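Extracellular solute-binding protein family 5 (Brucella melitensis, PDB 4ONY) probably binds peptides or related solutes in the periplasm and hands them to an ABC transporter for import. Local coordinates at residues S354-G358 and S359-S363; A546-R549 and V550-G554. All coordinates share one frame; numbering follows the deposited sequence.

Interaction 1: residues S354-G358 and S359-S363; sequences SFWEG and SQLSS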
loop_
_atom_site.group_PDB
_atom_site.type_symbol
_atom_site.label_atom_id
_atom_site.label_comp_id
_atom_site.label_asym_id
_atom_site.label_seq_id
_atom_site.Cartn_x
_atom_site.Cartn_y
_atom_site.Cartn_z
ATOM N N SER A 354 11.762 2.024 10.278
ATOM C CA SER A 354 11.517 3.209 9.458
ATOM C C SER A 354 10.047 3.233 9.025
ATOM O O SER A 354 9.438 2.167 8.876
ATOM C CB SER A 354 12.366 3.093 8.193
ATOM O OG SER A 354 12.077 4.081 7.201
ATOM N N PHE A 355 9.555 4.426 8.729
ATOM C CA PHE A 355 8.254 4.583 8.103
ATOM C C PHE A 355 8.279 4.224 6.610
ATOM O O PHE A 355 7.231 4.189 6.002
ATOM C CB PHE A 355 7.741 6.004 8.342
ATOM C CG PHE A 355 7.430 6.282 9.793
ATOM C CD1 PHE A 355 6.203 5.996 10.297
ATOM C CD2 PHE A 355 8.380 6.778 10.633
ATOM C CE1 PHE A 355 5.905 6.224 11.610
ATOM C CE2 PHE A 355 8.109 7.003 11.971
ATOM C CZ PHE A 355 6.862 6.740 12.456
ATOM N N TRP A 356 9.464 3.933 6.039
ATOM C CA TRP A 356 9.556 3.371 4.696
ATOM C C TRP A 356 10.428 2.104 4.767
ATOM O O TRP A 356 11.241 1.825 3.890
ATOM C CB TRP A 356 10.066 4.418 3.663
ATOM C CG TRP A 356 8.968 5.413 3.365
ATOM C CD1 TRP A 356 7.989 5.312 2.408
ATOM C CD2 TRP A 356 8.673 6.602 4.104
ATOM N NE1 TRP A 356 7.102 6.371 2.495
ATOM C CE2 TRP A 356 7.488 7.178 3.529
ATOM C CE3 TRP A 356 9.274 7.236 5.194
ATOM C CZ2 TRP A 356 6.930 8.343 3.999
ATOM C CZ3 TRP A 356 8.720 8.404 5.665
ATOM C CH2 TRP A 356 7.543 8.957 5.070
ATOM N N GLU A 357 10.189 1.323 5.810
ATOM C CA GLU A 357 10.913 0.093 6.112
ATOM C C GLU A 357 11.133 -0.811 4.899
ATOM O O GLU A 357 10.194 -1.192 4.204
ATOM C CB GLU A 357 10.133 -0.689 7.170
ATOM C CG GLU A 357 10.752 -2.010 7.630
ATOM C CD GLU A 357 12.107 -1.853 8.284
ATOM O OE1 GLU A 357 12.341 -0.848 8.963
ATOM O OE2 GLU A 357 12.958 -2.756 8.130
ATOM N N GLY A 358 12.373 -1.209 4.736
ATOM C CA GLY A 358 12.776 -2.176 3.727
ATOM C C GLY A 358 12.951 -1.593 2.344
ATOM O O GLY A 358 13.180 -2.360 1.395
ATOM N N SER A 359 12.800 -0.273 2.188
ATOM C CA SER A 359 12.917 0.345 0.882
ATOM C C SER A 359 14.090 1.313 0.846
ATOM O O SER A 359 14.630 1.692 1.868
ATOM C CB SER A 359 11.621 1.089 0.509
ATOM O OG SER A 359 11.473 2.307 1.241
ATOM N N GLN A 360 14.388 1.796 -0.344
ATOM C CA GLN A 360 15.364 2.859 -0.508
ATOM C C GLN A 360 14.965 4.174 0.185
ATOM O O GLN A 360 15.832 5.006 0.402
ATOM C CB GLN A 360 15.612 3.157 -1.995
ATOM C CG GLN A 360 16.487 2.126 -2.684
ATOM C CD GLN A 360 17.939 2.122 -2.179
ATOM O OE1 GLN A 360 18.596 3.175 -2.095
ATOM N NE2 GLN A 360 18.432 0.961 -1.822
ATOM N N LEU A 361 13.674 4.373 0.478
ATOM C CA LEU A 361 13.210 5.583 1.156
ATOM C C LEU A 361 13.466 5.593 2.659
ATOM O O LEU A 361 13.273 6.599 3.304
ATOM C CB LEU A 361 11.730 5.812 0.861
ATOM C CG LEU A 361 11.363 5.975 -0.641
ATOM C CD1 LEU A 361 9.863 6.208 -0.838
ATOM C CD2 LEU A 361 12.104 7.119 -1.290
ATOM N N SER A 362 13.858 4.468 3.242
ATOM C CA SER A 362 14.209 4.416 4.651
ATOM C C SER A 362 15.487 5.179 4.924
ATOM O O SER A 362 16.495 4.992 4.210
ATOM C CB SER A 362 14.445 2.956 5.088
ATOM O OG SER A 362 14.938 2.900 6.415
ATOM N N SER A 363 15.489 5.979 5.996
ATOM C CA SER A 363 16.683 6.700 6.425
ATOM C C SER A 363 17.617 5.896 7.314
ATOM O O SER A 363 18.768 6.337 7.606
ATOM C CB SER A 363 16.287 7.945 7.205
ATOM O OG SER A 363 15.644 7.589 8.432
HETATM O O HOH W 1 14.919 0.062 8.034
#
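Trp356 lays its CB and the root of its indole against Leu361, with CB to CB at 3.5 Å. The two residues belong to consecutive beta turns, a type II turn from Trp356 to Ser359 and a type I turn from Ser359 to Ser362. Ser359 closes the first turn and opens the second. Its OG donates to Trp356 O at 2.7 Å, while its backbone N reaches the same carbonyl oxygen at 3.1 Å. Two donors from one residue thus grip this buried oxygen. With chi1 at 74°, Ser359 OG sits between its own N and carbonyl carbon. From there it also accepts from Leu361 N at 3.1 Å, which makes an ST turn. Gly358 takes the positive phi (81°) that the type II turn needs at its third position. Ser354 begins a second ST turn: its OG accepts from Trp356 N at 2.9 Å and is also hydrogen-bonded to Asp548. The indole packs on Val544 and Asp548 of helix 537-553 and on Pro495. Glu357 OE1 accepts from Gln353 N and, at 3.2 Å, from Ser354 N. A water also donates to Glu357 OE1 at 2.9 Å and is hydrogen-bonded to Ser362 OG at 3.3 Å.

Interaction 2: residues A546-R549 and V550-G554; sequences ALDR and VLISG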
loop_
_atom_site.group_PDB
_atom_site.type_symbol
_atom_site.label_atom_id
_atom_site.label_comp_id
_atom_site.label_asym_id
_atom_site.label_seq_id
_atom_site.Cartn_x
_atom_site.Cartn_y
_atom_site.Cartn_z
ATOM N N ALA A 546 14.500 12.491 4.773
ATOM C CA ALA A 546 14.519 13.555 5.759
ATOM C C ALA A 546 13.221 13.547 6.563
ATOM O O ALA A 546 13.269 13.685 7.785
ATOM C CB ALA A 546 14.741 14.911 5.088
ATOM N N LEU A 547 12.075 13.314 5.894
ATOM C CA LEU A 547 10.793 13.163 6.589
ATOM C C LEU A 547 10.893 12.005 7.579
ATOM O O LEU A 547 10.551 12.150 8.751
ATOM C CB LEU A 547 9.613 12.959 5.620
ATOM C CG LEU A 547 8.215 12.766 6.261
ATOM C CD1 LEU A 547 7.826 13.909 7.191
ATOM C CD2 LEU A 547 7.132 12.642 5.209
ATOM N N ASP A 548 11.408 10.867 7.110
ATOM C CA ASP A 548 11.581 9.696 7.960
ATOM C C ASP A 548 12.373 10.049 9.223
ATOM O O ASP A 548 11.985 9.684 10.349
ATOM C CB ASP A 548 12.251 8.558 7.161
ATOM C CG ASP A 548 12.194 7.221 7.866
ATOM O OD1 ASP A 548 11.134 6.880 8.389
ATOM O OD2 ASP A 548 13.181 6.460 7.804
ATOM N N ARG A 549 13.449 10.799 9.047
ATOM C CA ARG A 549 14.355 11.144 10.157
ATOM C C ARG A 549 13.632 11.986 11.202
ATOM O O ARG A 549 13.780 11.768 12.401
ATOM C CB ARG A 549 15.597 11.883 9.692
ATOM C CG ARG A 549 16.542 11.058 8.831
ATOM C CD ARG A 549 17.829 11.804 8.490
ATOM N NE ARG A 549 18.433 11.228 7.293
ATOM C CZ ARG A 549 19.194 10.133 7.269
ATOM N NH1 ARG A 549 19.551 9.478 8.383
ATOM N NH2 ARG A 549 19.563 9.669 6.092
ATOM N N VAL A 550 12.811 12.913 10.724
ATOM C CA VAL A 550 12.072 13.766 11.638
ATOM C C VAL A 550 11.016 12.981 12.431
ATOM O O VAL A 550 10.828 13.220 13.650
ATOM C CB VAL A 550 11.400 14.941 10.893
ATOM C CG1 VAL A 550 10.536 15.743 11.866
ATOM C CG2 VAL A 550 12.444 15.824 10.198
ATOM N N LEU A 551 10.328 12.066 11.738
ATOM C CA LEU A 551 9.279 11.305 12.334
ATOM C C LEU A 551 9.808 10.310 13.378
ATOM O O LEU A 551 9.258 10.205 14.489
ATOM C CB LEU A 551 8.466 10.572 11.256
ATOM C CG LEU A 551 7.648 11.400 10.295
ATOM C CD1 LEU A 551 7.038 10.519 9.201
ATOM C CD2 LEU A 551 6.525 12.162 11.012
ATOM N N ILE A 552 10.889 9.628 13.040
ATOM C CA ILE A 552 11.574 8.752 13.988
ATOM C C ILE A 552 12.031 9.545 15.228
ATOM O O ILE A 552 11.916 9.054 16.363
ATOM C CB ILE A 552 12.796 8.081 13.364
ATOM C CG1 ILE A 552 12.361 7.062 12.303
ATOM C CG2 ILE A 552 13.644 7.373 14.443
ATOM C CD1 ILE A 552 13.477 6.683 11.329
ATOM N N SER A 553 12.550 10.762 14.997
ATOM C CA SER A 553 13.124 11.597 16.053
ATOM C C SER A 553 12.062 12.188 16.981
ATOM O O SER A 553 12.383 12.673 18.053
ATOM C CB SER A 553 13.974 12.713 15.470
ATOM O OG SER A 553 15.101 12.193 14.782
ATOM N N GLY A 554 10.801 12.122 16.577
ATOM C CA GLY A 554 9.704 12.535 17.411
ATOM C C GLY A 554 9.137 11.437 18.315
ATOM O O GLY A 554 8.300 11.730 19.160
#
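Leu547 and Leu551, one helical turn apart, meet through their branched ends, with Leu547 CG 3.9 Å from Leu551 CD1. This is the i to i+4 spacing of an alpha helix, here the C-terminal part of helix 537-553. The tighter part of the contact is at the backbone. Ile552 N donates to Asp548 O at 2.9 Å in a nearly straight bond (174°), and Leu551 N reaches Leu547 O at 3.0 Å. Arg549 O takes two donors, Ser553 N at 3.0 Å and Ser553 OG at 2.8 Å, which arrive from opposite faces of the carbonyl plane. The chi1 of -64° turns Ser553 OG beside its own N and back toward that oxygen. Side chains also come close to carbonyls of the preceding turn. Val550 CG2 lies 3.3 Å from Ala546 O, and Ile552 CG1 lies 3.3 Å from Asp548 O.

Contacts between side chains are looser. Ile552 CD1 lies 3.5 Å from Asp548 OD2, a van der Waals approach to a carboxylate. The Arg549 chain is extended from CG to NE. The polar ends have partners beyond the segments: Ser354, Phe355 and Ser363 for Asp548, Arg384 N for Ser553 OG, a salt bridge from Arg549 NE to Glu372, and the carbonyls of Arg366 and Val387 for Arg549 NH1. There is no solvent side here, since all the touching residues are buried. Leu547 packs on Met527 and Leu531 of helix 522-533, Ala546 and Val550 pack on Leu376 of helix 370-376, and Leu551 packs on Trp503 of helix 499-503.

Overall arrangement
Interactions 1 and 2 lie side by side, with centres about 11 Å apart. Asp548 joins them. Its OD2 is hydrogen-bonded to Ser354 OG at 2.7 Å and to Ser363 OG at 2.8 Å, and its OD1 accepts from Phe355 N. One buried carboxylate therefore holds both ends of the 354-363 loop. Beside it, Phe355 CE2 packs 3.7 Å from Leu551 CB. The 354-363 loop follows strand 350-351, an edge strand of the mixed six-stranded sheet, and several of its side chains lie against helix 537-553. Neither interaction includes a residue of the 1-ethoxy-2-(2-ethoxyethoxy)ethane pocket, which is formed by Gln222, Gln225, Arg226, Tyr256 and Tyr257.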